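Local atomic coordinates of polymerase X (PDB entry 2W9M), a protein that probably catalyses template-directed DNA synthesis as a family X DNA polymerase, and also carries a zinc-binding PHP domain. Residues A185-R189 with R190-T194; R299-E302 with Y303-P306; V530-A533 with R534-G537. All blocks are in the same frame, centred on the assembly; numbering follows the deposited sequence.

Interaction 1. Residues A185-R189 with R190-T194; sequences AGDVR and RGLET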
loop_
_atom_site.group_PDB
_atom_site.type_symbol
_atom_site.label_atom_id
_atom_site.label_comp_id
_atom_site.label_asym_id
_atom_site.label_seq_id
_atom_site.Cartn_x
_atom_site.Cartn_y
_atom_site.Cartn_z
ATOM N N ALA A 185 16.228 5.254 -11.036
ATOM C CA ALA A 185 16.222 4.568 -12.316
ATOM C C ALA A 185 15.450 3.267 -12.214
ATOM O O ALA A 185 14.958 2.907 -11.142
ATOM C CB ALA A 185 17.643 4.308 -12.781
ATOM N N GLY A 186 15.343 2.568 -13.339
ATOM C CA GLY A 186 14.713 1.264 -13.374
ATOM C C GLY A 186 13.360 1.203 -12.695
ATOM O O GLY A 186 12.492 2.041 -12.931
ATOM N N ASP A 187 13.194 0.204 -11.837
ATOM C CA ASP A 187 11.886 -0.128 -11.283
ATOM C C ASP A 187 11.301 0.946 -10.364
ATOM O O ASP A 187 10.110 1.243 -10.448
ATOM C CB ASP A 187 11.935 -1.490 -10.586
ATOM C CG ASP A 187 12.273 -2.622 -11.546
ATOM O OD1 ASP A 187 12.476 -2.344 -12.749
ATOM O OD2 ASP A 187 12.333 -3.789 -11.103
ATOM N N VAL A 188 12.125 1.537 -9.502
ATOM C CA VAL A 188 11.634 2.578 -8.598
ATOM C C VAL A 188 11.224 3.845 -9.354
ATOM O O VAL A 188 10.257 4.510 -8.981
ATOM C CB VAL A 188 12.648 2.923 -7.481
ATOM C CG1 VAL A 188 13.197 1.652 -6.869
ATOM C CG2 VAL A 188 13.776 3.778 -8.019
ATOM N N ARG A 189 11.948 4.163 -10.424
ATOM C CA ARG A 189 11.664 5.364 -11.207
ATOM C C ARG A 189 10.305 5.330 -11.912
ATOM O O ARG A 189 9.676 6.373 -12.103
ATOM C CB ARG A 189 12.759 5.612 -12.242
ATOM C CG ARG A 189 12.419 6.747 -13.189
ATOM C CD ARG A 189 13.388 6.840 -14.339
ATOM N NE ARG A 189 13.053 7.959 -15.208
ATOM C CZ ARG A 189 13.548 8.130 -16.429
ATOM N NH1 ARG A 189 14.406 7.248 -16.927
ATOM N NH2 ARG A 189 13.185 9.180 -17.152
ATOM N N ARG A 190 9.853 4.145 -12.311
ATOM C CA ARG A 190 8.583 4.047 -13.022
ATOM C C ARG A 190 7.460 3.425 -12.192
ATOM O O ARG A 190 6.358 3.199 -12.695
ATOM C CB ARG A 190 8.756 3.339 -14.367
ATOM C CG ARG A 190 9.320 1.942 -14.285
ATOM C CD ARG A 190 9.719 1.451 -15.669
ATOM N NE ARG A 190 9.365 0.050 -15.854
ATOM C CZ ARG A 190 10.095 -0.965 -15.412
ATOM N NH1 ARG A 190 11.227 -0.734 -14.766
ATOM N NH2 ARG A 190 9.691 -2.211 -15.619
ATOM N N GLY A 191 7.746 3.159 -10.921
ATOM C CA GLY A 191 6.709 2.832 -9.956
ATOM C C GLY A 191 6.241 1.392 -9.921
ATOM O O GLY A 191 5.114 1.112 -9.517
ATOM N N LEU A 192 7.103 0.476 -10.338
ATOM C CA LEU A 192 6.761 -0.935 -10.292
ATOM C C LEU A 192 6.302 -1.287 -8.877
ATOM O O LEU A 192 7.021 -1.044 -7.910
ATOM C CB LEU A 192 7.971 -1.779 -10.697
ATOM C CG LEU A 192 7.666 -2.963 -11.610
ATOM C CD1 LEU A 192 7.120 -2.451 -12.925
ATOM C CD2 LEU A 192 8.908 -3.811 -11.830
ATOM N N GLU A 193 5.099 -1.845 -8.754
ATOM C CA GLU A 193 4.549 -2.202 -7.444
ATOM C C GLU A 193 5.535 -3.038 -6.625
ATOM O O GLU A 193 5.571 -2.959 -5.398
ATOM C CB GLU A 193 3.209 -2.933 -7.589
ATOM C CG GLU A 193 3.225 -4.106 -8.563
ATOM C CD GLU A 193 3.004 -3.683 -10.009
ATOM O OE1 GLU A 193 2.487 -2.568 -10.238
ATOM O OE2 GLU A 193 3.342 -4.472 -10.917
ATOM N N THR A 194 6.334 -3.833 -7.322
ATOM C CA THR A 194 7.400 -4.600 -6.700
ATOM C C THR A 194 8.708 -4.291 -7.434
ATOM O O THR A 194 8.698 -4.011 -8.632
ATOM C CB THR A 194 7.087 -6.099 -6.732
ATOM O OG1 THR A 194 6.327 -6.448 -5.567
ATOM C CG2 THR A 194 8.357 -6.901 -6.745
#
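Arg-190 lays its guanidinium alongside the carboxylate of Asp-187, both side chains pointing the same way off the short helix. NH1 of Arg-190 reaches OD1 of Asp-187 at 2.9 Å, a salt bridge made from the anti side of OD1 and 29° out of the carboxylate plane. The two flat groups are turned 72° against each other, and a single N-H makes the link rather than a parallel fork. CG of Arg-190 sits between its own backbone N and carbonyl carbon (chi1 58°), which brings this CG to 3.5 Å from Gly-186 O and folds the chain back over the first turn. On another side of Asp-187, CD2 of Leu-192 lies 3.5 Å from OD2, an aliphatic branch against the carboxylate. Asp-187 also anchors the backbone: its O accepts Leu-192 N at 3.1 Å, while Gly-191 N bonds weakly to the O atoms of Asp-187 and Val-188. Gly-191 has positive phi and closes the helix as a Schellman motif, a conformation that glycine adopts easily. The sequence from Gly-186 to Gly-191 resembles the GSxRRG signature of family X polymerases, whose serine and last arginine contact the phosphates of the incoming nucleotide in relatives; here an aspartate stands at the serine position. NE of Arg-190 has a second acid, Glu-305, and Asp-187 N is held by Glu-199. With a leucine instead of Arg-190, Asp-187 OD1 would probably lose its charged mate and Glu-305 its salt bridge. With Asp-187 at NH1 and Glu-305 at NE, this arginine is probably tied up electrostatically, and an anion would have to compete with carboxylates for it.

Interaction 2. Residues R299-E302 with Y303-P306; sequences RPAE and YREP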
loop_
_atom_site.group_PDB
_atom_site.type_symbol
_atom_site.label_atom_id
_atom_site.label_comp_id
_atom_site.label_asym_id
_atom_site.label_seq_id
_atom_site.Cartn_x
_atom_site.Cartn_y
_atom_site.Cartn_z
ATOM N N ARG A 299 8.730 9.637 -24.985
ATOM C CA ARG A 299 7.877 8.682 -24.281
ATOM C C ARG A 299 8.142 8.749 -22.779
ATOM O O ARG A 299 9.184 8.287 -22.304
ATOM C CB ARG A 299 8.116 7.266 -24.810
ATOM C CG ARG A 299 7.262 6.182 -24.175
ATOM C CD ARG A 299 7.421 4.864 -24.931
ATOM N NE ARG A 299 6.670 3.768 -24.323
ATOM C CZ ARG A 299 6.650 2.522 -24.793
ATOM N NH1 ARG A 299 7.343 2.211 -25.879
ATOM N NH2 ARG A 299 5.942 1.585 -24.178
ATOM N N PRO A 300 7.195 9.333 -22.025
ATOM C CA PRO A 300 7.337 9.563 -20.580
ATOM C C PRO A 300 7.605 8.267 -19.817
ATOM O O PRO A 300 7.043 7.229 -20.165
ATOM C CB PRO A 300 5.973 10.138 -20.181
ATOM C CG PRO A 300 5.400 10.688 -21.446
ATOM C CD PRO A 300 5.888 9.784 -22.533
ATOM N N ALA A 301 8.448 8.333 -18.788
ATOM C CA ALA A 301 8.812 7.149 -18.013
ATOM C C ALA A 301 7.592 6.413 -17.466
ATOM O O ALA A 301 7.644 5.206 -17.230
ATOM C CB ALA A 301 9.762 7.522 -16.878
ATOM N N GLU A 302 6.499 7.145 -17.265
ATOM C CA GLU A 302 5.264 6.546 -16.769
ATOM C C GLU A 302 4.694 5.533 -17.756
ATOM O O GLU A 302 3.977 4.615 -17.360
ATOM C CB GLU A 302 4.203 7.615 -16.495
ATOM C CG GLU A 302 4.573 8.637 -15.438
ATOM C CD GLU A 302 5.042 9.950 -16.032
ATOM O OE1 GLU A 302 5.747 9.923 -17.064
ATOM O OE2 GLU A 302 4.701 11.011 -15.464
ATOM N N TYR A 303 5.013 5.709 -19.039
ATOM C CA TYR A 303 4.417 4.897 -20.101
ATOM C C TYR A 303 5.376 3.891 -20.737
ATOM O O TYR A 303 5.159 3.461 -21.870
ATOM C CB TYR A 303 3.840 5.796 -21.196
ATOM C CG TYR A 303 2.775 6.757 -20.724
ATOM C CD1 TYR A 303 2.642 8.015 -21.302
ATOM C CD2 TYR A 303 1.905 6.412 -19.700
ATOM C CE1 TYR A 303 1.665 8.896 -20.876
ATOM C CE2 TYR A 303 0.925 7.290 -19.263
ATOM C CZ TYR A 303 0.811 8.526 -19.852
ATOM O OH TYR A 303 -0.162 9.394 -19.416
ATOM N N ARG A 304 6.424 3.506 -20.016
ATOM C CA ARG A 304 7.445 2.625 -20.583
ATOM C C ARG A 304 7.313 1.167 -20.157
ATOM O O ARG A 304 8.304 0.443 -20.102
ATOM C CB ARG A 304 8.846 3.146 -20.262
ATOM C CG ARG A 304 9.116 4.528 -20.822
ATOM C CD ARG A 304 10.508 5.022 -20.472
ATOM N NE ARG A 304 10.673 6.426 -20.835
ATOM C CZ ARG A 304 11.777 7.134 -20.623
ATOM N NH1 ARG A 304 12.834 6.570 -20.050
ATOM N NH2 ARG A 304 11.823 8.410 -20.987
ATOM N N GLU A 305 6.090 0.739 -19.865
ATOM C CA GLU A 305 5.814 -0.664 -19.577
ATOM C C GLU A 305 5.350 -1.360 -20.850
ATOM O O GLU A 305 4.887 -0.704 -21.782
ATOM C CB GLU A 305 4.721 -0.792 -18.513
ATOM C CG GLU A 305 4.926 0.070 -17.286
ATOM C CD GLU A 305 6.098 -0.378 -16.439
ATOM O OE1 GLU A 305 6.434 -1.582 -16.455
ATOM O OE2 GLU A 305 6.683 0.479 -15.747
ATOM N N PRO A 306 5.460 -2.694 -20.895
ATOM C CA PRO A 306 4.973 -3.432 -22.066
ATOM C C PRO A 306 3.513 -3.112 -22.402
ATOM O O PRO A 306 3.185 -2.920 -23.571
ATOM C CB PRO A 306 5.116 -4.895 -21.639
ATOM C CG PRO A 306 6.212 -4.882 -20.621
ATOM C CD PRO A 306 6.089 -3.578 -19.896
#
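The carbonyl oxygen of Arg-299 is gripped by two nitrogens of one side chain: Arg-304 brings NE to 2.8 Å and NH2 to 3.0 Å from Arg-299 O. This is a side-on grip on a single atom, which lies almost in the guanidinium plane, and the two donors reach it from opposite faces of the carbonyl plane. Arg-299 returns the favour further along the turn, with NE 2.9 Å and NH2 3.1 Å from Tyr-303 O. Here the NH2 approach lies in the carbonyl plane, whereas NE comes from above it. Both chains are extended from CG to NE and slide past each other in opposite directions, which lets each reach the other's end of the turn; their guanidinium planes stand 80° apart. Arginine suits both places because NE and NH2 carry N-H bonds that run side by side and can close on one oxygen.

Between these clamps the backbone makes a 3-10 turn, Tyr-303 N donating to Pro-300 O at 2.8 Å. The turn belongs to the polymerase beta thumb family region, in the loop that follows helix 287-293 and leads on toward the PHP domain. CA of Ala-301 lies over one face of the Arg-304 guanidinium, 3.5 Å from NE, and the small methyl lets the flat group settle there. Pro-300 CG meets the Tyr-303 ring at CD1, 3.8 Å away, while CB of Glu-302 rests over one face of that ring. The tyrosine is directed there by its first torsion, CG anti to the carbonyl carbon (chi1 -59°), and its hydroxyl bonds to Pro-316 O. The two arginines, NE to NE 5.9 Å apart, are like charges whose repulsion is probably offset by acids nearby: Asp-309 pairs with NH2 of Arg-299, and Glu-287 with NH1 of Arg-304, which also bonds to Ser-251 OG.

Interaction 3. Residues V530-A533 with R534-G537; sequences VMQA and RKAG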
loop_
_atom_site.group_PDB
_atom_site.type_symbol
_atom_site.label_atom_id
_atom_site.label_comp_id
_atom_site.label_asym_id
_atom_site.label_seq_id
_atom_site.Cartn_x
_atom_site.Cartn_y
_atom_site.Cartn_z
ATOM N N VAL A 530 -0.486 7.496 -6.407
ATOM C CA VAL A 530 -0.405 8.416 -7.536
ATOM C C VAL A 530 0.487 7.872 -8.658
ATOM O O VAL A 530 0.173 8.043 -9.836
ATOM C CB VAL A 530 0.085 9.811 -7.096
ATOM C CG1 VAL A 530 0.493 10.638 -8.299
ATOM C CG2 VAL A 530 -0.994 10.522 -6.292
ATOM N N MET A 531 1.587 7.216 -8.297
ATOM C CA MET A 531 2.482 6.622 -9.291
ATOM C C MET A 531 1.762 5.551 -10.104
ATOM O O MET A 531 2.000 5.409 -11.303
ATOM C CB MET A 531 3.725 6.019 -8.626
ATOM C CG MET A 531 4.567 7.015 -7.852
ATOM S SD MET A 531 6.096 6.294 -7.208
ATOM C CE MET A 531 7.049 6.102 -8.716
ATOM N N GLN A 532 0.887 4.799 -9.442
ATOM C CA GLN A 532 0.071 3.790 -10.109
ATOM C C GLN A 532 -0.994 4.445 -10.994
ATOM O O GLN A 532 -1.220 4.019 -12.129
ATOM C CB GLN A 532 -0.601 2.868 -9.083
ATOM C CG GLN A 532 0.339 2.317 -8.021
ATOM C CD GLN A 532 1.593 1.684 -8.607
ATOM O OE1 GLN A 532 1.528 0.700 -9.346
ATOM N NE2 GLN A 532 2.744 2.245 -8.266
ATOM N N ALA A 533 -1.646 5.478 -10.470
ATOM C CA ALA A 533 -2.683 6.186 -11.217
ATOM C C ALA A 533 -2.136 6.828 -12.495
ATOM O O ALA A 533 -2.808 6.850 -13.525
ATOM C CB ALA A 533 -3.352 7.234 -10.338
ATOM N N ARG A 534 -0.915 7.344 -12.427
ATOM C CA ARG A 534 -0.320 8.023 -13.575
ATOM C C ARG A 534 0.027 7.060 -14.714
ATOM O O ARG A 534 -0.069 7.414 -15.886
ATOM C CB ARG A 534 0.900 8.835 -13.147
ATOM C CG ARG A 534 0.550 9.979 -12.213
ATOM C CD ARG A 534 1.786 10.582 -11.591
ATOM N NE ARG A 534 2.649 11.197 -12.592
ATOM C CZ ARG A 534 2.531 12.457 -13.004
ATOM N NH1 ARG A 534 1.578 13.230 -12.501
ATOM N NH2 ARG A 534 3.363 12.944 -13.918
ATOM N N LYS A 535 0.416 5.840 -14.368
ATOM C CA LYS A 535 0.663 4.824 -15.383
ATOM C C LYS A 535 -0.641 4.424 -16.067
ATOM O O LYS A 535 -0.640 4.008 -17.221
ATOM C CB LYS A 535 1.351 3.607 -14.764
ATOM C CG LYS A 535 2.736 3.923 -14.223
ATOM C CD LYS A 535 3.139 2.975 -13.112
ATOM C CE LYS A 535 3.380 1.570 -13.634
ATOM N NZ LYS A 535 3.540 0.605 -12.509
ATOM N N ALA A 536 -1.754 4.557 -15.354
ATOM C CA ALA A 536 -3.050 4.242 -15.929
ATOM C C ALA A 536 -3.559 5.415 -16.765
ATOM O O ALA A 536 -4.532 5.290 -17.505
ATOM C CB ALA A 536 -4.045 3.876 -14.841
ATOM N N GLY A 537 -2.893 6.558 -16.645
ATOM C CA GLY A 537 -3.254 7.731 -17.424
ATOM C C GLY A 537 -4.379 8.553 -16.816
ATOM O O GLY A 537 -5.131 9.218 -17.529
#
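Arg-534 runs its aliphatic stem alongside Val-530 one helical turn earlier, CD of the arginine 3.5 Å from CG1 of the valine. That branch of Val-530 stands anti to the backbone N (chi1 166°), which turns it to meet the stem. CG of Arg-534 also lies 3.1 Å from Val-530 O, the oxygen that accepts Arg-534 N at 2.9 Å. The chain bends at the CG-CD bond (chi3 64°), and the guanidinium ends on Glu-302 and Val-322 O. A long residue suits this place, since its methylenes pack on the valine while its charge is spent on the neighbouring loop.

These residues form the last turns of helix 526-535, which follows the final strand, 511-514, of the parallel sheet in the PHP domain. Gly-537 has positive phi and ends the helix in a Schellman motif; a side chain here would be jammed against the preceding carbonyl oxygen.

Ala-533 takes part chiefly through its backbone: its O accepts a weak bond from Ala-536 N and has the methyl of Ala-536 at 3.5 Å. Lys-535 drapes over the turn before it, CD 3.2 Å from Met-531 O. Its NZ then comes within 3.7 Å of OE1 of Gln-532, whose NE2 is hydrogen-bonded to Gly-191 O; the two side chains run side by side, and the ammonium makes a cation-pi contact with Trp-499.

Overall arrangement
The three contacts are far apart in sequence but gather at one junction, their centres 11 to 12 Å from one another. Interactions 1 and 2 are joined by a salt bridge, Arg-190 NE to Glu-305 OE2 at 2.7 Å. Interaction 3 brings in the PHP domain: Arg-534 NH2 meets Glu-302 OE2 of interaction 2 at 2.8 Å, and Gln-532 NE2 probably bonds to Gly-191 O of interaction 1 at 2.9 Å. Polymerase and PHP parts are thus fastened through polar links. The Gln-532 side chain is about 12 Å from that of the zinc ligand His-456, so the junction lies near the metal centre but supplies none of its ligands.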